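Local coordinates for protein Pcdhgc3 (Mus musculus, PDB 4ZI8) that probably acts as a calcium-dependent cell-adhesion protein that helps establish and maintain specific connections between neurons, here as its three N-terminal cadherin repeats, at residues Phe285-Val290 with Ile310-Lys315. Sequence-based numbering, arbitrary orientation.
Sequences FALDLV and IYIQAK
A single methyl group sits almost squarely over the middle of an aromatic ring: CD1 of I310 lies 3.5 Å from the centroid of the F285 ring, only 12° off the ring normal, a CH-pi contact. All six ring carbons touch that methyl, the nearest being F285 CE2; a flat, apolar phenylalanine suits this buried place, offering the methyl a broad face. The longer arm of the isoleucine does the reaching: CG1 stands anti to the carbonyl carbon (chi1 -56°) and carries CD1 over the ring, with CG1 itself near the CD2-CE2 side. Two residues along each strand, L287 and the buried I312 meet tip to tip, L287 CD1 lying 3.8 Å from I312 CD1, while the other leucine methyl, CD2, is 4.0 Å from I312 CG2. The forked leucine end thus matches both branches of the isoleucine. These pairs join the two sheets of the third cadherin repeat, a Greek-key beta sandwich; strand 285-287 belongs to one sheet and strand 307-316 to the other, and the facing CA atoms of F285 and I310 stand 9.0 Å apart, with no hydrogen bond between the segments. F273 touches F285, L287 and I310, and L294 also packs on the F285-I310 pair. With F285 cut back to an alanine, the ring beneath the I310 methyl is gone, and a gap beside F273 and L294 would probably open. Past the strand, the polar D288 suits the turn: its OD1 accepts from V290 N at 2.8 Å, closing an Asx turn, and also from T291 N.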
ATOM      1  N   PHE B 285      44.243  -4.753   8.237  1.00 27.78           N
ATOM      2  CA  PHE B 285      43.644  -5.107   6.959  1.00 26.39           C
ATOM      3  C   PHE B 285      42.779  -3.973   6.417  1.00 30.03           C
ATOM      4  O   PHE B 285      42.390  -3.065   7.153  1.00 28.69           O
ATOM      5  CB  PHE B 285      42.812  -6.387   7.094  1.00 25.06           C
ATOM      6  CG  PHE B 285      43.618  -7.577   7.514  1.00 25.87           C
ATOM      7  CD1 PHE B 285      44.356  -8.289   6.580  1.00 25.99           C
ATOM      8  CD2 PHE B 285      43.659  -7.967   8.844  1.00 28.71           C
ATOM      9  CE1 PHE B 285      45.116  -9.385   6.965  1.00 30.33           C
ATOM     10  CE2 PHE B 285      44.420  -9.060   9.248  1.00 29.72           C
ATOM     11  CZ  PHE B 285      45.154  -9.769   8.308  1.00 29.50           C
ATOM     12  N   ALA B 286      42.499  -4.030   5.117  1.00 28.41           N
ATOM     13  CA  ALA B 286      41.565  -3.117   4.488  1.00 30.61           C
ATOM     14  C   ALA B 286      40.568  -3.950   3.675  1.00 29.78           C
ATOM     15  O   ALA B 286      40.893  -5.044   3.205  1.00 29.45           O
ATOM     16  CB  ALA B 286      42.277  -2.120   3.622  1.00 30.05           C
ATOM     17  N   LEU B 287      39.359  -3.437   3.512  1.00 27.91           N
ATOM     18  CA  LEU B 287      38.331  -4.187   2.839  1.00 26.65           C
ATOM     19  C   LEU B 287      37.548  -3.253   1.909  1.00 29.61           C
ATOM     20  O   LEU B 287      37.007  -2.238   2.351  1.00 29.60           O
ATOM     21  CB  LEU B 287      37.403  -4.842   3.864  1.00 23.36           C
ATOM     22  CG  LEU B 287      36.159  -5.531   3.291  1.00 26.78           C
ATOM     23  CD1 LEU B 287      36.500  -6.844   2.604  1.00 23.87           C
ATOM     24  CD2 LEU B 287      35.131  -5.753   4.407  1.00 28.92           C
ATOM     25  N   ASP B 288      37.510  -3.558   0.622  1.00 29.03           N
ATOM     26  CA  ASP B 288      36.693  -2.736  -0.266  1.00 28.52           C
ATOM     27  C   ASP B 288      35.219  -3.035  -0.068  1.00 27.25           C
ATOM     28  O   ASP B 288      34.779  -4.174  -0.256  1.00 25.01           O
ATOM     29  CB  ASP B 288      37.065  -2.958  -1.721  1.00 31.41           C
ATOM     30  CG  ASP B 288      36.454  -1.922  -2.624  1.00 31.99           C
ATOM     31  OD1 ASP B 288      35.235  -1.998  -2.892  1.00 31.30           O
ATOM     32  OD2 ASP B 288      37.193  -1.012  -3.059  1.00 36.80           O
ATOM     33  N   LEU B 289      34.446  -2.006   0.269  1.00 27.73           N
ATOM     34  CA  LEU B 289      33.049  -2.201   0.634  1.00 28.84           C
ATOM     35  C   LEU B 289      32.187  -2.642  -0.556  1.00 27.78           C
ATOM     36  O   LEU B 289      31.120  -3.197  -0.356  1.00 29.83           O
ATOM     37  CB  LEU B 289      32.479  -0.921   1.261  1.00 31.58           C
ATOM     38  CG  LEU B 289      32.459   0.325   0.360  1.00 36.03           C
ATOM     39  CD1 LEU B 289      31.049   0.567  -0.045  1.00 37.97           C
ATOM     40  CD2 LEU B 289      32.980   1.550   1.031  1.00 34.28           C
ATOM     41  N   VAL B 290      32.653  -2.405  -1.782  1.00 30.28           N
ATOM     42  CA  VAL B 290      31.915  -2.826  -2.979  1.00 29.65           C
ATOM     43  C   VAL B 290      32.397  -4.182  -3.491  1.00 31.85           C
ATOM     44  O   VAL B 290      31.579  -5.067  -3.789  1.00 30.46           O
ATOM     45  CB  VAL B 290      32.039  -1.820  -4.112  1.00 32.31           C
ATOM     46  CG1 VAL B 290      31.221  -2.298  -5.363  1.00 34.23           C
ATOM     47  CG2 VAL B 290      31.521  -0.459  -3.665  1.00 33.19           C
ATOM     48  N   ILE B 310      39.461 -13.145  10.534  1.00 26.76           N
ATOM     49  CA  ILE B 310      38.758 -11.932  10.176  1.00 28.35           C
ATOM     50  C   ILE B 310      37.316 -12.233   9.784  1.00 27.89           C
ATOM     51  O   ILE B 310      37.068 -13.030   8.886  1.00 34.37           O
ATOM     52  CB  ILE B 310      39.426 -11.236   9.010  1.00 28.85           C
ATOM     53  CG1 ILE B 310      40.890 -10.968   9.339  1.00 35.25           C
ATOM     54  CG2 ILE B 310      38.679  -9.955   8.652  1.00 26.79           C
ATOM     55  CD1 ILE B 310      41.678 -10.898   8.096  1.00 39.45           C
ATOM     56  N   TYR B 311      36.367 -11.593  10.436  1.00 25.49           N
ATOM     57  CA  TYR B 311      34.979 -11.822  10.079  1.00 28.04           C
ATOM     58  C   TYR B 311      34.500 -10.675   9.204  1.00 27.68           C
ATOM     59  O   TYR B 311      34.772  -9.498   9.477  1.00 30.36           O
ATOM     60  CB  TYR B 311      34.085 -11.960  11.307  1.00 29.20           C
ATOM     61  CG  TYR B 311      34.301 -13.218  12.095  1.00 34.40           C
ATOM     62  CD1 TYR B 311      35.381 -13.338  12.950  1.00 41.54           C
ATOM     63  CD2 TYR B 311      33.413 -14.273  12.006  1.00 39.72           C
ATOM     64  CE1 TYR B 311      35.582 -14.483  13.697  1.00 50.12           C
ATOM     65  CE2 TYR B 311      33.601 -15.423  12.750  1.00 48.32           C
ATOM     66  CZ  TYR B 311      34.691 -15.522  13.592  1.00 54.25           C
ATOM     67  OH  TYR B 311      34.902 -16.660  14.340  1.00 62.43           O
ATOM     68  N   ILE B 312      33.824 -11.028   8.133  1.00 22.40           N
ATOM     69  CA  ILE B 312      33.371 -10.023   7.198  1.00 22.45           C
ATOM     70  C   ILE B 312      31.842 -10.129   7.103  1.00 26.67           C
ATOM     71  O   ILE B 312      31.276 -11.219   7.167  1.00 25.06           O
ATOM     72  CB  ILE B 312      34.052 -10.197   5.841  1.00 24.31           C
ATOM     73  CG1 ILE B 312      35.562  -9.895   5.988  1.00 22.44           C
ATOM     74  CG2 ILE B 312      33.410  -9.297   4.773  1.00 20.60           C
ATOM     75  CD1 ILE B 312      36.339 -10.015   4.702  1.00 27.38           C
ATOM     76  N   GLN B 313      31.186  -8.989   6.982  1.00 23.20           N
ATOM     77  CA  GLN B 313      29.749  -8.969   6.996  1.00 24.92           C
ATOM     78  C   GLN B 313      29.292  -8.467   5.643  1.00 23.33           C
ATOM     79  O   GLN B 313      29.939  -7.586   5.068  1.00 27.37           O
ATOM     80  CB  GLN B 313      29.262  -8.081   8.127  1.00 29.48           C
ATOM     81  CG  GLN B 313      27.814  -7.705   8.033  1.00 42.43           C
ATOM     82  CD  GLN B 313      27.434  -6.699   9.095  1.00 52.10           C
ATOM     83  OE1 GLN B 313      27.032  -7.073  10.194  1.00 58.79           O
ATOM     84  NE2 GLN B 313      27.574  -5.414   8.777  1.00 51.72           N
ATOM     85  N   ALA B 314      28.226  -9.053   5.105  1.00 27.80           N
ATOM     86  CA  ALA B 314      27.581  -8.522   3.904  1.00 26.91           C
ATOM     87  C   ALA B 314      26.166  -8.065   4.268  1.00 30.75           C
ATOM     88  O   ALA B 314      25.421  -8.855   4.849  1.00 28.77           O
ATOM     89  CB  ALA B 314      27.520  -9.582   2.794  1.00 25.40           C
ATOM     90  N   LYS B 315      25.815  -6.814   3.960  1.00 26.25           N
ATOM     91  CA  LYS B 315      24.469  -6.300   4.197  1.00 30.63           C
ATOM     92  C   LYS B 315      23.989  -5.598   2.939  1.00 28.65           C
ATOM     93  O   LYS B 315      24.792  -4.980   2.227  1.00 27.71           O
ATOM     94  CB  LYS B 315      24.427  -5.340   5.398  1.00 37.81           C
ATOM     95  CG  LYS B 315      24.247  -6.044   6.762  1.00 43.70           C
ATOM     96  CD  LYS B 315      23.628  -5.143   7.835  1.00 45.63           C
ATOM     97  CE  LYS B 315      23.273  -5.950   9.107  1.00 45.77           C
ATOM     98  NZ  LYS B 315      22.872  -5.132  10.304  1.00 44.21           N
TER